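Local coordinates for protein alpha-rhamnosidase (Dictyoglomus thermophilum, PDB 6I60) that probably hydrolyses terminal non-reducing alpha-L-rhamnose residues from alpha-L-rhamnosides, as an alpha-L-rhamnosidase of the glycoside hydrolases, at residues W115-W120 against P128-N133; Y30-L35 against W55-L60. One frame throughout, in Å; residues are numbered along the deposited sequence.

Contact 1 (W115-W120 against P128-N133); sequences WKVRWW and PFSVVN
Trp115 and Asn133 form an antiparallel hydrogen-bonded pair, and the touching parts of the two segments run nearly antiparallel. Asn133 N donates to Trp115 O at 3.0 Å, and the return bond from Trp115 N to Asn133 O is less straight. Beyond this single bridge the loop stays tied to the strand by another pair of bonds, two residues on along the strand but three back along the loop: Ser130 N reaches Val117 O, and Val117 N gives its hydrogen to Ser130 OG at 3.1 Å. OG is turned between its own backbone N and carbonyl carbon (chi1 76°), so that the hydroxyl serves as acceptor where a regular antiparallel pair would use a carbonyl.

The Phe129 ring is clasped on both faces by side chains of the strand. Lys116 comes across it at about a right angle, bent at chi3, and sets NZ 3.6 Å from the ring centroid and 6° off the normal, a cation-pi contact in which CE also lies over the ring. Over the opposite face, Arg118 CG sits 3.5 Å from the centroid as a CH-pi contact, while the guanidinium, its plane tilted 36° to the ring, brings NH1 to 3.3 Å from CE2. Val117 N lies at the ring edge.

In this N-terminal immunoglobulin-like domain, the loop 128-132 leads into strand 133-137, which pairs with 112-120 in the sheet where 68-74 lies on the other side of 112-120. Both cations have further partners: Lys116 NZ bonds to Ile80 O, and Arg118 NH1 makes a salt bridge with Glu126.

Towards the other end, Val132 CG2 packs against Lys116 CG at 3.7 Å. The Trp115 indole and the Asn133 side chain point the same way, with NE1 3.3 Å from Asn133 CB, and Trp115 also meets Phe53 edge-to-face.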
ATOM      1  N   TRP A 115     -11.336 -21.199 -15.221  1.00 61.77           N
ATOM      2  CA  TRP A 115     -10.485 -20.795 -16.331  1.00 55.95           C
ATOM      3  C   TRP A 115      -9.130 -21.481 -16.247  1.00 52.43           C
ATOM      4  O   TRP A 115      -8.554 -21.611 -15.164  1.00 59.46           O
ATOM      5  CB  TRP A 115     -10.310 -19.269 -16.378  1.00 58.41           C
ATOM      6  CG  TRP A 115      -9.476 -18.679 -15.274  1.00 61.39           C
ATOM      7  CD1 TRP A 115      -9.773 -18.657 -13.941  1.00 59.95           C
ATOM      8  CD2 TRP A 115      -8.219 -18.002 -15.416  1.00 56.26           C
ATOM      9  NE1 TRP A 115      -8.774 -18.015 -13.245  1.00 56.07           N
ATOM     10  CE2 TRP A 115      -7.810 -17.604 -14.127  1.00 50.71           C
ATOM     11  CE3 TRP A 115      -7.398 -17.698 -16.508  1.00 50.43           C
ATOM     12  CZ2 TRP A 115      -6.616 -16.920 -13.901  1.00 57.77           C
ATOM     13  CZ3 TRP A 115      -6.215 -17.018 -16.281  1.00 50.69           C
ATOM     14  CH2 TRP A 115      -5.836 -16.636 -14.988  1.00 56.93           C
ATOM     15  N   LYS A 116      -8.642 -21.927 -17.402  1.00 48.02           N
ATOM     16  CA  LYS A 116      -7.289 -22.428 -17.587  1.00 56.46           C
ATOM     17  C   LYS A 116      -6.612 -21.613 -18.682  1.00 59.53           C
ATOM     18  O   LYS A 116      -7.237 -20.772 -19.334  1.00 55.66           O
ATOM     19  CB  LYS A 116      -7.289 -23.919 -17.947  1.00 59.13           C
ATOM     20  CG  LYS A 116      -8.561 -24.657 -17.567  1.00 62.89           C
ATOM     21  CD  LYS A 116      -8.724 -25.936 -18.374  1.00 62.38           C
ATOM     22  CE  LYS A 116      -9.154 -25.637 -19.802  1.00 66.14           C
ATOM     23  NZ  LYS A 116      -9.338 -26.882 -20.599  1.00 55.72           N
ATOM     24  N   VAL A 117      -5.322 -21.864 -18.894  1.00 51.66           N
ATOM     25  CA  VAL A 117      -4.581 -21.123 -19.911  1.00 54.39           C
ATOM     26  C   VAL A 117      -3.408 -21.971 -20.386  1.00 54.67           C
ATOM     27  O   VAL A 117      -2.795 -22.706 -19.608  1.00 56.55           O
ATOM     28  CB  VAL A 117      -4.124 -19.742 -19.377  1.00 50.04           C
ATOM     29  CG1 VAL A 117      -3.067 -19.894 -18.302  1.00 49.78           C
ATOM     30  CG2 VAL A 117      -3.613 -18.866 -20.511  1.00 47.76           C
ATOM     31  N   ARG A 118      -3.121 -21.878 -21.682  1.00 53.45           N
ATOM     32  CA  ARG A 118      -1.929 -22.445 -22.294  1.00 55.28           C
ATOM     33  C   ARG A 118      -1.058 -21.322 -22.836  1.00 55.74           C
ATOM     34  O   ARG A 118      -1.519 -20.199 -23.055  1.00 59.23           O
ATOM     35  CB  ARG A 118      -2.281 -23.410 -23.432  1.00 62.95           C
ATOM     36  CG  ARG A 118      -3.132 -24.596 -23.024  1.00 70.97           C
ATOM     37  CD  ARG A 118      -3.328 -25.563 -24.186  1.00 74.68           C
ATOM     38  NE  ARG A 118      -3.778 -24.891 -25.404  1.00 69.65           N
ATOM     39  CZ  ARG A 118      -4.601 -25.433 -26.297  1.00 64.12           C
ATOM     40  NH1 ARG A 118      -5.066 -26.660 -26.112  1.00 62.11           N
ATOM     41  NH2 ARG A 118      -4.953 -24.751 -27.377  1.00 63.45           N
ATOM     42  N   TRP A 119       0.214 -21.638 -23.062  1.00 56.59           N
ATOM     43  CA  TRP A 119       1.150 -20.666 -23.603  1.00 54.93           C
ATOM     44  C   TRP A 119       2.070 -21.352 -24.601  1.00 51.82           C
ATOM     45  O   TRP A 119       2.370 -22.542 -24.480  1.00 53.57           O
ATOM     46  CB  TRP A 119       1.970 -19.988 -22.495  1.00 52.58           C
ATOM     47  CG  TRP A 119       3.051 -20.851 -21.916  1.00 58.09           C
ATOM     48  CD1 TRP A 119       2.887 -21.977 -21.164  1.00 52.36           C
ATOM     49  CD2 TRP A 119       4.466 -20.650 -22.035  1.00 57.00           C
ATOM     50  NE1 TRP A 119       4.111 -22.494 -20.810  1.00 53.65           N
ATOM     51  CE2 TRP A 119       5.096 -21.697 -21.330  1.00 56.81           C
ATOM     52  CE3 TRP A 119       5.262 -19.688 -22.667  1.00 53.69           C
ATOM     53  CZ2 TRP A 119       6.483 -21.808 -21.242  1.00 53.27           C
ATOM     54  CZ3 TRP A 119       6.638 -19.802 -22.578  1.00 57.02           C
ATOM     55  CH2 TRP A 119       7.234 -20.854 -21.871  1.00 53.40           C
ATOM     56  N   TRP A 120       2.501 -20.588 -25.597  1.00 53.36           N
ATOM     57  CA  TRP A 120       3.432 -21.058 -26.610  1.00 53.15           C
ATOM     58  C   TRP A 120       4.788 -20.412 -26.365  1.00 55.29           C
ATOM     59  O   TRP A 120       4.879 -19.190 -26.207  1.00 53.18           O
ATOM     60  CB  TRP A 120       2.925 -20.729 -28.016  1.00 54.83           C
ATOM     61  CG  TRP A 120       1.850 -21.657 -28.507  1.00 53.88           C
ATOM     62  CD1 TRP A 120       1.994 -22.674 -29.405  1.00 51.66           C
ATOM     63  CD2 TRP A 120       0.467 -21.650 -28.129  1.00 57.82           C
ATOM     64  NE1 TRP A 120       0.789 -23.302 -29.609  1.00 47.64           N
ATOM     65  CE2 TRP A 120      -0.165 -22.693 -28.838  1.00 51.99           C
ATOM     66  CE3 TRP A 120      -0.299 -20.864 -27.261  1.00 56.76           C
ATOM     67  CZ2 TRP A 120      -1.526 -22.969 -28.706  1.00 51.93           C
ATOM     68  CZ3 TRP A 120      -1.650 -21.141 -27.133  1.00 57.42           C
ATOM     69  CH2 TRP A 120      -2.248 -22.183 -27.851  1.00 51.35           C
ATOM     70  N   PRO A 128       0.835 -27.752 -22.029  1.00 58.29           N
ATOM     71  CA  PRO A 128      -0.425 -28.279 -21.493  1.00 55.71           C
ATOM     72  C   PRO A 128      -1.236 -27.190 -20.808  1.00 56.36           C
ATOM     73  O   PRO A 128      -0.750 -26.101 -20.499  1.00 60.93           O
ATOM     74  CB  PRO A 128       0.026 -29.353 -20.496  1.00 49.16           C
ATOM     75  CG  PRO A 128       1.420 -29.694 -20.898  1.00 60.86           C
ATOM     76  CD  PRO A 128       2.007 -28.434 -21.453  1.00 59.82           C
ATOM     77  N   PHE A 129      -2.506 -27.502 -20.575  1.00 57.35           N
ATOM     78  CA  PHE A 129      -3.393 -26.559 -19.913  1.00 61.38           C
ATOM     79  C   PHE A 129      -3.024 -26.422 -18.442  1.00 61.07           C
ATOM     80  O   PHE A 129      -2.548 -27.364 -17.804  1.00 63.34           O
ATOM     81  CB  PHE A 129      -4.849 -27.006 -20.049  1.00 64.77           C
ATOM     82  CG  PHE A 129      -5.602 -26.302 -21.143  1.00 66.80           C
ATOM     83  CD1 PHE A 129      -5.914 -24.957 -21.034  1.00 63.05           C
ATOM     84  CD2 PHE A 129      -6.000 -26.986 -22.279  1.00 65.27           C
ATOM     85  CE1 PHE A 129      -6.605 -24.307 -22.040  1.00 61.74           C
ATOM     86  CE2 PHE A 129      -6.693 -26.343 -23.287  1.00 60.69           C
ATOM     87  CZ  PHE A 129      -6.995 -25.002 -23.167  1.00 63.54           C
ATOM     88  N   SER A 130      -3.241 -25.224 -17.908  1.00 61.73           N
ATOM     89  CA  SER A 130      -2.988 -24.978 -16.500  1.00 59.51           C
ATOM     90  C   SER A 130      -4.049 -25.663 -15.642  1.00 61.45           C
ATOM     91  O   SER A 130      -5.072 -26.149 -16.133  1.00 65.71           O
ATOM     92  CB  SER A 130      -2.975 -23.478 -16.215  1.00 59.62           C
ATOM     93  OG  SER A 130      -4.295 -22.963 -16.205  1.00 52.25           O
ATOM     94  N   VAL A 131      -3.791 -25.700 -14.335  1.00 60.53           N
ATOM     95  CA  VAL A 131      -4.775 -26.229 -13.402  1.00 55.40           C
ATOM     96  C   VAL A 131      -5.971 -25.290 -13.356  1.00 61.61           C
ATOM     97  O   VAL A 131      -5.821 -24.060 -13.346  1.00 65.37           O
ATOM     98  CB  VAL A 131      -4.143 -26.422 -12.012  1.00 50.97           C
ATOM     99  CG1 VAL A 131      -5.211 -26.456 -10.930  1.00 53.59           C
ATOM    100  CG2 VAL A 131      -3.312 -27.697 -11.985  1.00 59.31           C
ATOM    101  N   VAL A 132      -7.174 -25.869 -13.352  1.00 65.30           N
ATOM    102  CA  VAL A 132      -8.399 -25.077 -13.392  1.00 63.18           C
ATOM    103  C   VAL A 132      -8.450 -24.153 -12.183  1.00 57.60           C
ATOM    104  O   VAL A 132      -8.431 -24.606 -11.032  1.00 60.89           O
ATOM    105  CB  VAL A 132      -9.627 -25.992 -13.448  1.00 53.76           C
ATOM    106  CG1 VAL A 132     -10.902 -25.186 -13.255  1.00 51.60           C
ATOM    107  CG2 VAL A 132      -9.657 -26.749 -14.766  1.00 57.97           C
ATOM    108  N   ASN A 133      -8.504 -22.850 -12.440  1.00 54.90           N
ATOM    109  CA  ASN A 133      -8.669 -21.852 -11.400  1.00 56.97           C
ATOM    110  C   ASN A 133     -10.130 -21.408 -11.349  1.00 63.36           C
ATOM    111  O   ASN A 133     -10.987 -21.911 -12.080  1.00 65.75           O
ATOM    112  CB  ASN A 133      -7.726 -20.670 -11.634  1.00 56.70           C
ATOM    113  CG  ASN A 133      -6.412 -20.822 -10.893  1.00 60.46           C
ATOM    114  OD1 ASN A 133      -5.621 -21.721 -11.185  1.00 47.52           O
ATOM    115  ND2 ASN A 133      -6.174 -19.945  -9.923  1.00 58.89           N
TER

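Contact 2 (Y30-L35 against W55-L60)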
ATOM      1  N   TYR A  30       5.828 -27.413 -18.993  1.00 54.34           N
ATOM      2  CA  TYR A  30       5.268 -26.715 -17.842  1.00 55.11           C
ATOM      3  C   TYR A  30       4.125 -25.812 -18.290  1.00 59.76           C
ATOM      4  O   TYR A  30       4.309 -24.951 -19.157  1.00 59.36           O
ATOM      5  CB  TYR A  30       6.341 -25.896 -17.126  1.00 50.34           C
ATOM      6  CG  TYR A  30       7.368 -26.735 -16.407  1.00 58.34           C
ATOM      7  CD1 TYR A  30       6.984 -27.659 -15.444  1.00 53.49           C
ATOM      8  CD2 TYR A  30       8.720 -26.606 -16.690  1.00 56.03           C
ATOM      9  CE1 TYR A  30       7.920 -28.429 -14.782  1.00 48.83           C
ATOM     10  CE2 TYR A  30       9.663 -27.371 -16.034  1.00 57.93           C
ATOM     11  CZ  TYR A  30       9.258 -28.282 -15.082  1.00 58.11           C
ATOM     12  OH  TYR A  30      10.195 -29.046 -14.427  1.00 66.30           O
ATOM     13  N   SER A  31       2.953 -26.011 -17.694  1.00 57.17           N
ATOM     14  CA  SER A  31       1.823 -25.126 -17.905  1.00 55.38           C
ATOM     15  C   SER A  31       1.989 -23.855 -17.076  1.00 57.79           C
ATOM     16  O   SER A  31       2.770 -23.825 -16.121  1.00 57.58           O
ATOM     17  CB  SER A  31       0.525 -25.840 -17.533  1.00 60.43           C
ATOM     18  OG  SER A  31       0.269 -25.745 -16.142  1.00 61.00           O
ATOM     19  N   PRO A  32       1.282 -22.782 -17.432  1.00 53.23           N
ATOM     20  CA  PRO A  32       1.347 -21.562 -16.618  1.00 49.62           C
ATOM     21  C   PRO A  32       0.906 -21.828 -15.186  1.00 51.88           C
ATOM     22  O   PRO A  32       0.006 -22.631 -14.930  1.00 53.06           O
ATOM     23  CB  PRO A  32       0.389 -20.605 -17.335  1.00 51.93           C
ATOM     24  CG  PRO A  32       0.362 -21.089 -18.741  1.00 55.33           C
ATOM     25  CD  PRO A  32       0.500 -22.580 -18.665  1.00 56.28           C
ATOM     26  N   PHE A  33       1.559 -21.150 -14.246  1.00 49.98           N
ATOM     27  CA  PHE A  33       1.299 -21.329 -12.826  1.00 52.81           C
ATOM     28  C   PHE A  33       1.024 -19.978 -12.182  1.00 47.10           C
ATOM     29  O   PHE A  33       1.237 -18.920 -12.781  1.00 41.00           O
ATOM     30  CB  PHE A  33       2.474 -22.030 -12.125  1.00 47.24           C
ATOM     31  CG  PHE A  33       3.753 -21.241 -12.142  1.00 45.71           C
ATOM     32  CD1 PHE A  33       4.588 -21.271 -13.246  1.00 49.41           C
ATOM     33  CD2 PHE A  33       4.124 -20.472 -11.049  1.00 48.50           C
ATOM     34  CE1 PHE A  33       5.765 -20.545 -13.263  1.00 52.14           C
ATOM     35  CE2 PHE A  33       5.299 -19.745 -11.060  1.00 49.08           C
ATOM     36  CZ  PHE A  33       6.122 -19.780 -12.169  1.00 47.16           C
ATOM     37  N   ASP A  34       0.549 -20.033 -10.937  1.00 45.50           N
ATOM     38  CA  ASP A  34       0.202 -18.844 -10.159  1.00 55.92           C
ATOM     39  C   ASP A  34      -0.783 -17.963 -10.925  1.00 51.73           C
ATOM     40  O   ASP A  34      -0.563 -16.767 -11.135  1.00 56.27           O
ATOM     41  CB  ASP A  34       1.454 -18.060  -9.762  1.00 53.83           C
ATOM     42  CG  ASP A  34       1.188 -17.062  -8.649  1.00 64.53           C
ATOM     43  OD1 ASP A  34       0.054 -17.040  -8.121  1.00 65.73           O
ATOM     44  OD2 ASP A  34       2.111 -16.291  -8.308  1.00 71.94           O
ATOM     45  N   LEU A  35      -1.883 -18.574 -11.348  1.00 46.84           N
ATOM     46  CA  LEU A  35      -2.896 -17.873 -12.126  1.00 54.92           C
ATOM     47  C   LEU A  35      -3.718 -16.982 -11.203  1.00 57.38           C
ATOM     48  O   LEU A  35      -4.298 -17.459 -10.220  1.00 57.70           O
ATOM     49  CB  LEU A  35      -3.785 -18.872 -12.862  1.00 50.70           C
ATOM     50  CG  LEU A  35      -3.243 -19.360 -14.207  1.00 52.80           C
ATOM     51  CD1 LEU A  35      -2.248 -20.494 -14.007  1.00 54.73           C
ATOM     52  CD2 LEU A  35      -4.386 -19.801 -15.101  1.00 46.41           C
ATOM     53  N   TRP A  55      -0.705 -14.652 -15.217  1.00 49.72           N
ATOM     54  CA  TRP A  55      -0.075 -15.942 -14.969  1.00 49.06           C
ATOM     55  C   TRP A  55       1.433 -15.794 -15.105  1.00 47.71           C
ATOM     56  O   TRP A  55       1.928 -14.866 -15.750  1.00 50.86           O
ATOM     57  CB  TRP A  55      -0.590 -17.015 -15.933  1.00 52.18           C
ATOM     58  CG  TRP A  55      -0.448 -16.626 -17.371  1.00 51.96           C
ATOM     59  CD1 TRP A  55       0.673 -16.729 -18.142  1.00 51.11           C
ATOM     60  CD2 TRP A  55      -1.463 -16.061 -18.209  1.00 49.68           C
ATOM     61  NE1 TRP A  55       0.418 -16.265 -19.411  1.00 51.38           N
ATOM     62  CE2 TRP A  55      -0.886 -15.849 -19.478  1.00 49.66           C
ATOM     63  CE3 TRP A  55      -2.803 -15.716 -18.012  1.00 44.49           C
ATOM     64  CZ2 TRP A  55      -1.602 -15.310 -20.541  1.00 49.21           C
ATOM     65  CZ3 TRP A  55      -3.510 -15.180 -19.066  1.00 47.52           C
ATOM     66  CH2 TRP A  55      -2.910 -14.984 -20.317  1.00 52.29           C
ATOM     67  N   LYS A  56       2.153 -16.731 -14.493  1.00 49.30           N
ATOM     68  CA  LYS A  56       3.604 -16.802 -14.564  1.00 47.85           C
ATOM     69  C   LYS A  56       4.028 -18.025 -15.368  1.00 47.28           C
ATOM     70  O   LYS A  56       3.256 -18.971 -15.554  1.00 48.53           O
ATOM     71  CB  LYS A  56       4.220 -16.852 -13.161  1.00 46.70           C
ATOM     72  CG  LYS A  56       3.889 -15.645 -12.301  1.00 43.78           C
ATOM     73  CD  LYS A  56       4.263 -15.878 -10.845  1.00 52.79           C
ATOM     74  CE  LYS A  56       3.998 -14.638 -10.001  1.00 51.78           C
ATOM     75  NZ  LYS A  56       4.781 -13.463 -10.476  1.00 53.57           N
ATOM     76  N   LEU A  57       5.272 -18.005 -15.840  1.00 47.42           N
ATOM     77  CA  LEU A  57       5.765 -19.028 -16.751  1.00 49.55           C
ATOM     78  C   LEU A  57       7.062 -19.632 -16.234  1.00 47.91           C
ATOM     79  O   LEU A  57       7.819 -18.994 -15.499  1.00 56.96           O
ATOM     80  CB  LEU A  57       5.988 -18.459 -18.157  1.00 51.88           C
ATOM     81  CG  LEU A  57       4.759 -17.813 -18.795  1.00 49.87           C
ATOM     82  CD1 LEU A  57       5.137 -17.090 -20.073  1.00 47.35           C
ATOM     83  CD2 LEU A  57       3.691 -18.861 -19.054  1.00 49.20           C
ATOM     84  N   ARG A  58       7.307 -20.876 -16.642  1.00 46.24           N
ATOM     85  CA  ARG A  58       8.510 -21.610 -16.272  1.00 53.16           C
ATOM     86  C   ARG A  58       8.842 -22.579 -17.398  1.00 59.25           C
ATOM     87  O   ARG A  58       7.953 -23.269 -17.904  1.00 63.26           O
ATOM     88  CB  ARG A  58       8.316 -22.366 -14.951  1.00 48.74           C
ATOM     89  CG  ARG A  58       9.378 -23.418 -14.669  1.00 63.88           C
ATOM     90  CD  ARG A  58      10.004 -23.218 -13.296  1.00 73.90           C
ATOM     91  NE  ARG A  58      10.619 -24.442 -12.786  1.00 74.98           N
ATOM     92  CZ  ARG A  58      10.982 -24.623 -11.520  1.00 80.94           C
ATOM     93  NH1 ARG A  58      10.794 -23.660 -10.627  1.00 79.57           N
ATOM     94  NH2 ARG A  58      11.534 -25.769 -11.145  1.00 73.70           N
ATOM     95  N   HIS A  59      10.111 -22.628 -17.788  1.00 56.34           N
ATOM     96  CA  HIS A  59      10.548 -23.478 -18.883  1.00 51.22           C
ATOM     97  C   HIS A  59      11.820 -24.214 -18.488  1.00 57.18           C
ATOM     98  O   HIS A  59      12.560 -23.787 -17.599  1.00 58.28           O
ATOM     99  CB  HIS A  59      10.787 -22.665 -20.163  1.00 57.30           C
ATOM    100  CG  HIS A  59      10.654 -23.465 -21.421  1.00 64.20           C
ATOM    101  ND1 HIS A  59      11.707 -24.161 -21.974  1.00 61.08           N
ATOM    102  CD2 HIS A  59       9.593 -23.676 -22.235  1.00 62.56           C
ATOM    103  CE1 HIS A  59      11.300 -24.768 -23.075  1.00 64.20           C
ATOM    104  NE2 HIS A  59      10.021 -24.490 -23.257  1.00 66.56           N
ATOM    105  N   LEU A  60      12.065 -25.336 -19.170  1.00 61.70           N
ATOM    106  CA  LEU A  60      13.283 -26.100 -18.920  1.00 55.58           C
ATOM    107  C   LEU A  60      14.505 -25.398 -19.497  1.00 55.98           C
ATOM    108  O   LEU A  60      15.585 -25.426 -18.896  1.00 52.81           O
ATOM    109  CB  LEU A  60      13.156 -27.504 -19.511  1.00 50.90           C
ATOM    110  CG  LEU A  60      12.140 -28.448 -18.871  1.00 61.53           C
ATOM    111  CD1 LEU A  60      11.924 -29.670 -19.754  1.00 59.42           C
ATOM    112  CD2 LEU A  60      12.593 -28.856 -17.477  1.00 65.50           C
TER
HETATM  113  O   HOH W   1       7.745 -25.479 -20.125  1.00 55.87           O
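The Phe33 ring has Lys56 CB over one face, 3.9 Å from the centroid and 21° off the normal, a CH-pi contact offset toward the rim. At its edge the ring meets backbone: CE1 comes to 3.4 Å from Leu57 C, and Arg58 N lies in the ring plane. Phe33 CG stands between the backbone N and the carbonyl carbon (chi1 64°), which folds the ring back over the facing segment. The Tyr30 ring has His59 CA at its edge, and Leu60 CD2 approaches CE2 obliquely at 3.6 Å. Arg58 runs past the tyrosine with its guanidinium plane steeply inclined to the ring, the cation-pi attraction being long and at most weak.

Phe33 and Lys56 themselves make an antiparallel hydrogen-bonded pair: Lys56 N to Phe33 O at 2.9 Å, and Phe33 N to Lys56 O at 3.1 Å. The bridge stands just before the corner at Asp34, after which strand 35-37 pairs with 52-56 in the three-stranded sheet of the immunoglobulin-like domain. Past the end of strand 52-56 a water bridges the segments, accepting from Tyr30 N and donating to Arg58 O.

On the inner side, Pro32 CB packs against Trp55 CD1 at 4.0 Å, Leu35 CG meets Trp55 CB, and Pro32 lies beside Leu57. Trp55 NE1 is hydrogen-bonded to Gln66 OE1.

In the fold
Both contacts lie in the N-terminal immunoglobulin-like domain, their centres about 9 Å apart, but on different sheets: contact 1 belongs to the five-stranded one through strand 112-120, contact 2 to the three-stranded one through strand 52-56. In contact 1 Trp115, Lys116, Val117 and Ser130 are buried; in contact 2 Pro32, Leu35, Trp55, Lys56 and Leu57 are, while Phe33, Arg58 and Leu60 lie at the surface. They meet at Leu35, which touches Trp115, Val117 and Ser130, and at Tyr30 O, probably hydrogen-bonded by Trp119 NE1 at 3.0 Å. Each has one backbone bridge; contact 1 adds a hydroxyl acceptor and a cation-pi contact, contact 2 a CH-pi contact and a bridging water.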